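Local coordinates for MHC class I antigen (Anolis carolinensis, PDB 7CPO), which probably presents peptides at the cell surface for recognition by T cells, as the heavy chain of a lizard MHC class I complex, at residues 34-39 / 60-65. Residues are numbered along the deposited sequence; the frame is centred on the assembly and turned at random.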
ATOM      1  N   GLU A  34      -1.854  -2.698  -8.361  1.00 16.70           N
ATOM      2  CA  GLU A  34      -3.195  -3.202  -8.131  1.00 16.35           C
ATOM      3  C   GLU A  34      -3.811  -3.605  -9.465  1.00 14.27           C
ATOM      4  O   GLU A  34      -3.712  -2.869 -10.442  1.00 24.35           O
ATOM      5  CB  GLU A  34      -4.039  -2.147  -7.435  1.00 16.46           C
ATOM      6  CG  GLU A  34      -5.487  -2.537  -7.302  1.00 29.40           C
ATOM      7  CD  GLU A  34      -6.339  -1.445  -6.690  1.00 32.57           C
ATOM      8  OE1 GLU A  34      -5.779  -0.411  -6.269  1.00 42.50           O
ATOM      9  OE2 GLU A  34      -7.570  -1.629  -6.632  1.00 36.92           O
ATOM     10  N   PHE A  35      -4.401  -4.793  -9.541  1.00 12.64           N
ATOM     11  CA  PHE A  35      -4.988  -5.219 -10.802  1.00 13.42           C
ATOM     12  C   PHE A  35      -6.464  -5.576 -10.715  1.00 15.61           C
ATOM     13  O   PHE A  35      -7.147  -5.527 -11.746  1.00 19.31           O
ATOM     14  CB  PHE A  35      -4.200  -6.401 -11.407  1.00 15.81           C
ATOM     15  CG  PHE A  35      -4.400  -7.742 -10.700  1.00 16.66           C
ATOM     16  CD1 PHE A  35      -5.242  -8.714 -11.240  1.00 14.69           C
ATOM     17  CD2 PHE A  35      -3.690  -8.051  -9.549  1.00 13.50           C
ATOM     18  CE1 PHE A  35      -5.407  -9.948 -10.619  1.00 12.73           C
ATOM     19  CE2 PHE A  35      -3.849  -9.269  -8.928  1.00 15.11           C
ATOM     20  CZ  PHE A  35      -4.718 -10.220  -9.460  1.00 16.20           C
ATOM     21  N   VAL A  36      -6.991  -5.886  -9.527  1.00 11.65           N
ATOM     22  CA  VAL A  36      -8.412  -6.154  -9.354  1.00 12.63           C
ATOM     23  C   VAL A  36      -8.836  -5.548  -8.032  1.00 14.02           C
ATOM     24  O   VAL A  36      -8.024  -5.358  -7.126  1.00 15.72           O
ATOM     25  CB  VAL A  36      -8.756  -7.670  -9.370  1.00 13.72           C
ATOM     26  CG1 VAL A  36      -8.648  -8.241 -10.796  1.00  8.69           C
ATOM     27  CG2 VAL A  36      -7.849  -8.434  -8.382  1.00 10.71           C
ATOM     28  N   SER A  37     -10.120  -5.225  -7.923  1.00 13.53           N
ATOM     29  CA  SER A  37     -10.624  -4.929  -6.596  1.00 20.97           C
ATOM     30  C   SER A  37     -12.091  -5.297  -6.558  1.00 17.99           C
ATOM     31  O   SER A  37     -12.765  -5.362  -7.587  1.00 17.97           O
ATOM     32  CB  SER A  37     -10.396  -3.465  -6.176  1.00 22.74           C
ATOM     33  OG  SER A  37     -11.486  -2.644  -6.490  1.00 34.09           O
ATOM     34  N   TYR A  38     -12.562  -5.614  -5.379  1.00 18.90           N
ATOM     35  CA  TYR A  38     -13.967  -5.905  -5.200  1.00 24.85           C
ATOM     36  C   TYR A  38     -14.545  -4.667  -4.552  1.00 30.09           C
ATOM     37  O   TYR A  38     -14.306  -4.380  -3.379  1.00 27.32           O
ATOM     38  CB  TYR A  38     -14.207  -7.144  -4.363  1.00 18.95           C
ATOM     39  CG  TYR A  38     -15.659  -7.318  -4.000  1.00 25.99           C
ATOM     40  CD1 TYR A  38     -16.540  -7.940  -4.866  1.00 21.69           C
ATOM     41  CD2 TYR A  38     -16.149  -6.854  -2.789  1.00 26.89           C
ATOM     42  CE1 TYR A  38     -17.867  -8.105  -4.531  1.00 24.65           C
ATOM     43  CE2 TYR A  38     -17.467  -7.013  -2.447  1.00 29.52           C
ATOM     44  CZ  TYR A  38     -18.329  -7.636  -3.320  1.00 30.25           C
ATOM     45  OH  TYR A  38     -19.648  -7.792  -2.962  1.00 34.18           O
ATOM     46  N   ASN A  39     -15.283  -3.923  -5.338  1.00 34.40           N
ATOM     47  CA  ASN A  39     -15.845  -2.665  -4.894  1.00 55.32           C
ATOM     48  C   ASN A  39     -17.101  -3.062  -4.104  1.00 48.85           C
ATOM     49  O   ASN A  39     -18.069  -3.595  -4.659  1.00 41.93           O
ATOM     50  CB  ASN A  39     -15.971  -1.785  -6.149  1.00 55.42           C
ATOM     51  CG  ASN A  39     -16.864  -0.572  -6.019  1.00 52.29           C
ATOM     52  OD1 ASN A  39     -17.654  -0.475  -5.116  1.00 63.97           O
ATOM     53  ND2 ASN A  39     -16.867   0.259  -7.052  1.00 41.20           N
ATOM     54  N   PRO A  60     -13.662 -17.231 -19.681  1.00 27.02           N
ATOM     55  CA  PRO A  60     -14.709 -16.207 -19.783  1.00 26.72           C
ATOM     56  C   PRO A  60     -15.545 -16.067 -18.522  1.00 23.29           C
ATOM     57  O   PRO A  60     -16.289 -15.085 -18.407  1.00 31.47           O
ATOM     58  CB  PRO A  60     -15.553 -16.692 -20.977  1.00 23.96           C
ATOM     59  CG  PRO A  60     -15.344 -18.180 -20.977  1.00 22.08           C
ATOM     60  CD  PRO A  60     -13.905 -18.370 -20.584  1.00 19.00           C
ATOM     61  N   ASP A  61     -15.426 -16.974 -17.558  1.00 18.24           N
ATOM     62  CA  ASP A  61     -16.195 -16.898 -16.320  1.00 23.94           C
ATOM     63  C   ASP A  61     -15.415 -16.285 -15.168  1.00 29.01           C
ATOM     64  O   ASP A  61     -15.934 -16.228 -14.044  1.00 20.19           O
ATOM     65  CB  ASP A  61     -16.682 -18.287 -15.912  1.00 37.56           C
ATOM     66  CG  ASP A  61     -17.536 -18.941 -16.985  1.00 35.30           C
ATOM     67  OD1 ASP A  61     -16.996 -19.772 -17.750  1.00 31.10           O
ATOM     68  OD2 ASP A  61     -18.737 -18.608 -17.067  1.00 30.36           O
ATOM     69  N   TYR A  62     -14.186 -15.826 -15.434  1.00 19.33           N
ATOM     70  CA  TYR A  62     -13.306 -15.271 -14.409  1.00 18.76           C
ATOM     71  C   TYR A  62     -14.002 -14.235 -13.525  1.00 19.43           C
ATOM     72  O   TYR A  62     -13.897 -14.283 -12.293  1.00 19.45           O
ATOM     73  CB  TYR A  62     -12.089 -14.659 -15.101  1.00 19.99           C
ATOM     74  CG  TYR A  62     -11.030 -14.102 -14.189  1.00 17.85           C
ATOM     75  CD1 TYR A  62     -10.043 -14.925 -13.643  1.00 19.71           C
ATOM     76  CD2 TYR A  62     -10.982 -12.738 -13.903  1.00 20.60           C
ATOM     77  CE1 TYR A  62      -9.046 -14.404 -12.819  1.00 16.43           C
ATOM     78  CE2 TYR A  62      -9.983 -12.205 -13.084  1.00 17.60           C
ATOM     79  CZ  TYR A  62      -9.018 -13.043 -12.554  1.00 15.89           C
ATOM     80  OH  TYR A  62      -8.049 -12.516 -11.737  1.00 15.33           O
ATOM     81  N   TRP A  63     -14.715 -13.284 -14.136  1.00 15.58           N
ATOM     82  CA  TRP A  63     -15.294 -12.186 -13.366  1.00 18.52           C
ATOM     83  C   TRP A  63     -16.481 -12.652 -12.521  1.00 26.47           C
ATOM     84  O   TRP A  63     -16.636 -12.215 -11.372  1.00 21.69           O
ATOM     85  CB  TRP A  63     -15.677 -11.044 -14.310  1.00 17.04           C
ATOM     86  CG  TRP A  63     -14.471 -10.576 -15.077  1.00 18.45           C
ATOM     87  CD1 TRP A  63     -14.228 -10.740 -16.414  1.00 19.45           C
ATOM     88  CD2 TRP A  63     -13.306  -9.931 -14.535  1.00 14.81           C
ATOM     89  NE1 TRP A  63     -13.000 -10.207 -16.741  1.00 16.37           N
ATOM     90  CE2 TRP A  63     -12.414  -9.713 -15.601  1.00 18.37           C
ATOM     91  CE3 TRP A  63     -12.949  -9.490 -13.257  1.00 16.54           C
ATOM     92  CZ2 TRP A  63     -11.181  -9.086 -15.422  1.00 15.94           C
ATOM     93  CZ3 TRP A  63     -11.736  -8.870 -13.083  1.00 14.36           C
ATOM     94  CH2 TRP A  63     -10.861  -8.677 -14.161  1.00 17.97           C
ATOM     95  N   GLU A  64     -17.316 -13.552 -13.051  1.00 18.00           N
ATOM     96  CA  GLU A  64     -18.418 -14.065 -12.247  1.00 23.63           C
ATOM     97  C   GLU A  64     -17.906 -14.910 -11.087  1.00 22.71           C
ATOM     98  O   GLU A  64     -18.365 -14.749  -9.946  1.00 22.25           O
ATOM     99  CB  GLU A  64     -19.396 -14.881 -13.103  1.00 22.95           C
ATOM    100  CG  GLU A  64     -20.123 -14.082 -14.150  1.00 34.80           C
ATOM    101  CD  GLU A  64     -20.892 -12.883 -13.595  1.00 44.34           C
ATOM    102  OE1 GLU A  64     -21.594 -13.012 -12.555  1.00 40.31           O
ATOM    103  OE2 GLU A  64     -20.783 -11.802 -14.224  1.00 49.98           O
ATOM    104  N   ARG A  65     -16.971 -15.832 -11.359  1.00 13.96           N
ATOM    105  CA  ARG A  65     -16.465 -16.703 -10.296  1.00 21.70           C
ATOM    106  C   ARG A  65     -15.839 -15.889  -9.166  1.00 21.70           C
ATOM    107  O   ARG A  65     -16.198 -16.061  -7.995  1.00 19.43           O
ATOM    108  CB  ARG A  65     -15.462 -17.713 -10.861  1.00 15.20           C
ATOM    109  CG  ARG A  65     -15.143 -18.882  -9.916  1.00 17.93           C
ATOM    110  CD  ARG A  65     -14.542 -20.050 -10.694  1.00 12.12           C
ATOM    111  NE  ARG A  65     -13.415 -19.540 -11.430  1.00 29.74           N
ATOM    112  CZ  ARG A  65     -13.281 -19.584 -12.743  1.00 27.47           C
ATOM    113  NH1 ARG A  65     -14.184 -20.191 -13.483  1.00 22.07           N
ATOM    114  NH2 ARG A  65     -12.217 -19.033 -13.304  1.00 32.14           N
TER
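Val36 meets the rim of the Trp63 indole: its CG1 lies 3.9 Å from Trp63 CZ3 and 4.1 Å from Trp63 CH2, close to the ring plane and not over a face. On one face of that indole sits the neighbouring Tyr62, whose CD2 is 3.6 Å above the Trp63 ring plane, over the centre of the ring system; the pair, at the start of helix 62-87, offers Trp63 to Val36 and the Tyr62 hydroxyl to Phe35. In Tyr62 CG is anti to the backbone N (chi1 -177°), which extends the phenol toward the strand; its OH arrives in the plane of the Phe35 ring, at the edge, 3.9 Å from Phe35 CE1. The Phe35 and Tyr62 side chains cross at about a right angle, while Val36 CG2 lies over one face of the Phe35 ring, off toward its rim. The Tyr62 hydroxyl is held by hydrogen bonds with those of Tyr173 and Tyr45; Trp63 NE1 bonds Glu56. Phe35 also meets the ring of Tyr173. Strand and helix join here as floor and wall of the alpha1 half of the MHC class I peptide-binding platform, consistent with the A-pocket end of the groove.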